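Local coordinates for AMP-dependent synthetase and ligase (Xenorhabdus doucetiae, PDB 6QSR), which forms the ApeI-type hot-dog subunit of a dehydratase heterocomplex in the type II polyketide synthase pathway to aryl polyene pigments, at residues 1-13 with 17-29. Residues are numbered along the deposited sequence; the frame is centred on the assembly and turned at random.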
# COMPACT_ATOMS: atom_id res chain seq x y z
N MET A 1 -14.38 3.86 2.31
CA MET A 1 -13.01 3.83 1.70
C MET A 1 -12.60 5.15 1.03
O MET A 1 -11.41 5.49 1.04
CB MET A 1 -12.85 2.63 0.75
CG MET A 1 -11.78 1.63 1.16
SD MET A 1 -12.12 0.64 2.64
CE MET A 1 -10.52 0.60 3.43
N LYS A 2 -13.55 5.90 0.47
CA LYS A 2 -13.24 7.22 -0.12
C LYS A 2 -13.21 8.32 0.94
O LYS A 2 -14.02 8.29 1.87
CB LYS A 2 -14.26 7.59 -1.21
CG LYS A 2 -14.37 6.61 -2.37
CD LYS A 2 -13.10 6.52 -3.21
CE LYS A 2 -12.92 5.14 -3.83
NZ LYS A 2 -11.51 4.88 -4.23
N PRO A 3 -12.29 9.30 0.82
CA PRO A 3 -12.25 10.39 1.79
C PRO A 3 -13.26 11.49 1.44
O PRO A 3 -13.96 11.39 0.43
CB PRO A 3 -10.82 10.90 1.66
CG PRO A 3 -10.45 10.64 0.24
CD PRO A 3 -11.36 9.57 -0.30
N ILE A 4 -13.33 12.53 2.27
CA ILE A 4 -14.27 13.62 2.07
C ILE A 4 -13.69 14.59 1.03
O ILE A 4 -12.60 15.12 1.21
CB ILE A 4 -14.61 14.35 3.40
CG1 ILE A 4 -15.51 13.44 4.25
CG2 ILE A 4 -15.30 15.68 3.16
CD1 ILE A 4 -15.43 13.72 5.73
N GLU A 5 -14.44 14.81 -0.05
CA GLU A 5 -13.99 15.71 -1.11
C GLU A 5 -14.49 17.12 -0.83
O GLU A 5 -15.70 17.36 -0.82
CB GLU A 5 -14.49 15.23 -2.47
CG GLU A 5 -13.81 15.96 -3.62
CD GLU A 5 -14.30 15.50 -4.98
OE1 GLU A 5 -14.61 16.37 -5.82
OE2 GLU A 5 -14.36 14.28 -5.21
N ILE A 6 -13.56 18.04 -0.61
CA ILE A 6 -13.87 19.45 -0.34
C ILE A 6 -14.08 20.22 -1.64
O ILE A 6 -15.01 21.02 -1.74
CB ILE A 6 -12.77 20.12 0.52
CG1 ILE A 6 -12.55 19.36 1.84
CG2 ILE A 6 -13.09 21.59 0.80
CD1 ILE A 6 -13.77 19.24 2.73
N HIS A 7 -13.22 19.98 -2.63
CA HIS A 7 -13.25 20.71 -3.90
C HIS A 7 -12.52 19.92 -5.00
O HIS A 7 -11.57 19.19 -4.72
CB HIS A 7 -12.58 22.08 -3.71
CG HIS A 7 -12.83 23.04 -4.83
ND1 HIS A 7 -11.81 23.69 -5.50
CD2 HIS A 7 -13.98 23.48 -5.40
CE1 HIS A 7 -12.32 24.49 -6.42
NE2 HIS A 7 -13.64 24.37 -6.38
N ARG A 8 -12.99 20.04 -6.24
CA ARG A 8 -12.23 19.56 -7.39
C ARG A 8 -12.17 20.61 -8.50
O ARG A 8 -13.11 21.38 -8.71
CB ARG A 8 -12.76 18.23 -7.94
CG ARG A 8 -14.16 18.26 -8.54
CD ARG A 8 -14.49 16.99 -9.31
NE ARG A 8 -14.65 15.83 -8.44
CZ ARG A 8 -15.30 14.70 -8.75
NH1 ARG A 8 -15.37 13.72 -7.85
NH2 ARG A 8 -15.87 14.53 -9.95
N GLU A 9 -11.03 20.63 -9.19
CA GLU A 9 -10.81 21.46 -10.37
C GLU A 9 -10.19 20.59 -11.44
O GLU A 9 -9.56 19.57 -11.14
CB GLU A 9 -9.84 22.60 -10.08
CG GLU A 9 -10.37 23.70 -9.20
CD GLU A 9 -9.32 24.76 -8.92
OE1 GLU A 9 -8.70 25.26 -9.89
OE2 GLU A 9 -9.09 25.09 -7.73
N GLN A 10 -10.35 21.03 -12.68
CA GLN A 10 -9.85 20.33 -13.84
C GLN A 10 -9.47 21.43 -14.85
O GLN A 10 -10.27 21.77 -15.71
CB GLN A 10 -10.93 19.37 -14.35
CG GLN A 10 -10.51 18.45 -15.48
CD GLN A 10 -11.24 17.11 -15.52
OE1 GLN A 10 -12.27 16.92 -14.86
NE2 GLN A 10 -10.72 16.18 -16.31
N PRO A 11 -8.27 22.03 -14.70
CA PRO A 11 -7.84 23.13 -15.59
C PRO A 11 -7.54 22.71 -17.03
O PRO A 11 -7.53 23.57 -17.92
CB PRO A 11 -6.57 23.65 -14.91
CG PRO A 11 -6.03 22.49 -14.16
CD PRO A 11 -7.24 21.74 -13.67
N ALA A 12 -7.27 21.43 -17.25
CA ALA A 12 -7.17 20.84 -18.59
C ALA A 12 -7.90 19.50 -18.55
O ALA A 12 -8.11 18.95 -17.46
CB ALA A 12 -5.71 20.65 -18.97
N GLN A 13 -8.26 18.94 -19.70
CA GLN A 13 -8.98 17.65 -19.71
C GLN A 13 -8.12 16.48 -19.19
O GLN A 13 -8.66 15.44 -18.81
CB GLN A 13 -9.55 17.33 -21.10
CG GLN A 13 -10.58 18.34 -21.62
CD GLN A 13 -11.88 18.36 -20.83
OE1 GLN A 13 -12.76 17.53 -21.04
NE2 GLN A 13 -12.01 19.32 -19.92
N MET A 17 -7.05 18.55 -9.89
CA MET A 17 -6.62 18.99 -8.58
C MET A 17 -7.80 18.72 -7.66
O MET A 17 -8.91 19.16 -7.95
CB MET A 17 -6.30 20.48 -8.59
CG MET A 17 -4.83 20.79 -8.83
SD MET A 17 -4.48 22.56 -8.86
CE MET A 17 -5.03 23.07 -7.23
N ILE A 18 -7.57 17.97 -6.59
CA ILE A 18 -8.63 17.58 -5.66
C ILE A 18 -8.18 17.91 -4.24
O ILE A 18 -7.07 17.56 -3.85
CB ILE A 18 -8.97 16.07 -5.77
CG1 ILE A 18 -9.25 15.65 -7.22
CG2 ILE A 18 -10.20 15.73 -4.94
CD1 ILE A 18 -8.10 14.91 -7.87
N GLN A 19 -9.05 18.59 -3.49
CA GLN A 19 -8.79 18.87 -2.09
C GLN A 19 -9.58 17.85 -1.27
O GLN A 19 -10.80 17.76 -1.40
CB GLN A 19 -9.19 20.29 -1.74
CG GLN A 19 -8.85 20.69 -0.31
CD GLN A 19 -9.02 22.18 -0.07
OE1 GLN A 19 -9.77 22.86 -0.77
NE2 GLN A 19 -8.30 22.70 0.92
N LEU A 20 -8.86 17.09 -0.43
CA LEU A 20 -9.41 15.98 0.34
C LEU A 20 -9.17 16.16 1.82
O LEU A 20 -8.11 16.64 2.23
CB LEU A 20 -8.75 14.67 -0.07
CG LEU A 20 -8.87 14.27 -1.54
CD1 LEU A 20 -8.08 13.00 -1.77
CD2 LEU A 20 -10.33 14.09 -1.92
N TYR A 21 -10.13 15.72 2.62
CA TYR A 21 -10.03 15.79 4.07
C TYR A 21 -10.07 14.38 4.65
O TYR A 21 -10.92 13.57 4.28
CB TYR A 21 -11.17 16.65 4.63
CG TYR A 21 -11.25 16.60 6.13
CD1 TYR A 21 -10.37 17.35 6.91
CD2 TYR A 21 -12.18 15.78 6.77
CE1 TYR A 21 -10.43 17.29 8.30
CE2 TYR A 21 -12.25 15.73 8.16
CZ TYR A 21 -11.37 16.48 8.91
OH TYR A 21 -11.44 16.42 10.29
N LEU A 22 -9.15 14.10 5.57
CA LEU A 22 -9.05 12.80 6.23
C LEU A 22 -9.82 12.84 7.56
O LEU A 22 -9.38 13.48 8.51
CB LEU A 22 -7.58 12.45 6.48
CG LEU A 22 -6.66 12.51 5.26
CD1 LEU A 22 -5.28 11.98 5.63
CD2 LEU A 22 -7.26 11.73 4.10
N ASP A 23 -10.96 12.16 7.59
CA ASP A 23 -11.76 12.05 8.80
C ASP A 23 -11.25 10.92 9.70
O ASP A 23 -10.86 9.86 9.19
CB ASP A 23 -13.23 11.77 8.45
CG ASP A 23 -14.17 12.07 9.60
OD1 ASP A 23 -14.54 11.12 10.32
OD2 ASP A 23 -14.51 13.25 9.80
N PRO A 24 -11.27 11.11 11.03
CA PRO A 24 -10.91 10.01 11.96
C PRO A 24 -11.64 8.68 11.77
O PRO A 24 -11.08 7.64 12.14
CB PRO A 24 -11.28 10.59 13.33
CG PRO A 24 -11.10 12.05 13.17
CD PRO A 24 -11.42 12.39 11.74
N THR A 25 -12.86 8.71 11.24
CA THR A 25 -13.67 7.49 11.07
C THR A 25 -13.46 6.79 9.72
O THR A 25 -14.06 5.75 9.48
CB THR A 25 -15.17 7.79 11.25
OG1 THR A 25 -15.61 8.71 10.24
CG2 THR A 25 -15.42 8.38 12.63
N LEU A 26 -12.62 7.36 8.86
CA LEU A 26 -12.22 6.72 7.61
C LEU A 26 -11.65 5.33 7.90
O LEU A 26 -10.73 5.18 8.72
CB LEU A 26 -11.18 7.60 6.90
CG LEU A 26 -10.67 7.18 5.52
CD1 LEU A 26 -11.80 7.29 4.50
CD2 LEU A 26 -9.50 8.06 5.12
N ASP A 27 -12.20 4.31 7.24
CA ASP A 27 -11.94 2.91 7.62
C ASP A 27 -10.49 2.42 7.41
O ASP A 27 -10.06 1.49 8.08
CB ASP A 27 -12.97 1.93 7.02
CG ASP A 27 -13.29 2.21 5.56
OD1 ASP A 27 -12.59 3.03 4.93
OD2 ASP A 27 -14.26 1.61 5.05
N TRP A 28 -9.75 3.07 6.50
CA TRP A 28 -8.30 2.86 6.35
C TRP A 28 -7.49 2.98 7.64
O TRP A 28 -6.47 2.30 7.80
CB TRP A 28 -7.71 3.88 5.36
CG TRP A 28 -8.17 3.74 3.95
CD1 TRP A 28 -9.04 4.56 3.29
CD2 TRP A 28 -7.78 2.73 3.02
NE1 TRP A 28 -9.21 4.11 2.00
CE2 TRP A 28 -8.45 3.00 1.81
CE3 TRP A 28 -6.92 1.62 3.10
CZ2 TRP A 28 -8.29 2.19 0.67
CZ3 TRP A 28 -6.76 0.82 1.97
CH2 TRP A 28 -7.44 1.11 0.77
N PHE A 29 -7.92 3.86 8.54
CA PHE A 29 -7.24 4.06 9.83
C PHE A 29 -7.53 2.96 10.85
O PHE A 29 -6.77 2.82 11.81
CB PHE A 29 -7.61 5.41 10.44
CG PHE A 29 -7.19 6.60 9.62
CD1 PHE A 29 -5.85 6.84 9.34
CD2 PHE A 29 -8.14 7.50 9.16
CE1 PHE A 29 -5.46 7.94 8.60
CE2 PHE A 29 -7.76 8.60 8.40
CZ PHE A 29 -6.42 8.82 8.13
O HOH W 1 -11.91 11.18 4.99
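The indole of Trp28 meets Met1 both over a face and at its edge. Methyl CE of Met1 sits over that face, 3.5 Å from the centroid of the six-membered ring and 14° off its normal, a CH-pi contact; SD, farther off above the pyrrole, adds a Met-aromatic contact. At the edge, Trp28 NE1 donates to Met1 O at 2.8 Å, in the carbonyl plane and on a lone pair, and Trp47 of helix 41-56 gives this oxygen a second N-H. Leu26 CG also lies at the indole edge. Bends at chi2 (70°) and chi3 (-141°) fold the methionine chain across the ring. The terminal Met1 N makes a long, weak salt bridge to Asp27 OD1 (3.3 Å). The Tyr21 ring receives at its edge, in plane, Ile4 CD1, 4.0 Å from Tyr21 CD2, and Asp23 OD2, the Ile4 and Tyr21 side chains running alongside. Strands 4-9 and 15-21 illustrate an antiparallel hairpin in the hot-dog sheet, with 4-9 outermost within this chain, the register shifted by a classic beta bulge in which Ile6 and His7 both oppose Gln19. Ile6 N donates to Gln19 O, and Gln19 N returns a bond to His7 O, each 2.9 Å long. On the face carrying Ile18 and Leu20, Glu5 is extended beyond CG and lays that atom against Ile18 CG2; its carboxylate is gripped side-on by Arg8 NE and NH1, while OE2 also bonds to Tyr51. Just ahead of strand 4-9, Pro3 CG packs on Leu20 CD1 at 3.9 Å, and a water, weakly bonded by Ile4 N, links Tyr21 O to Asp23 N.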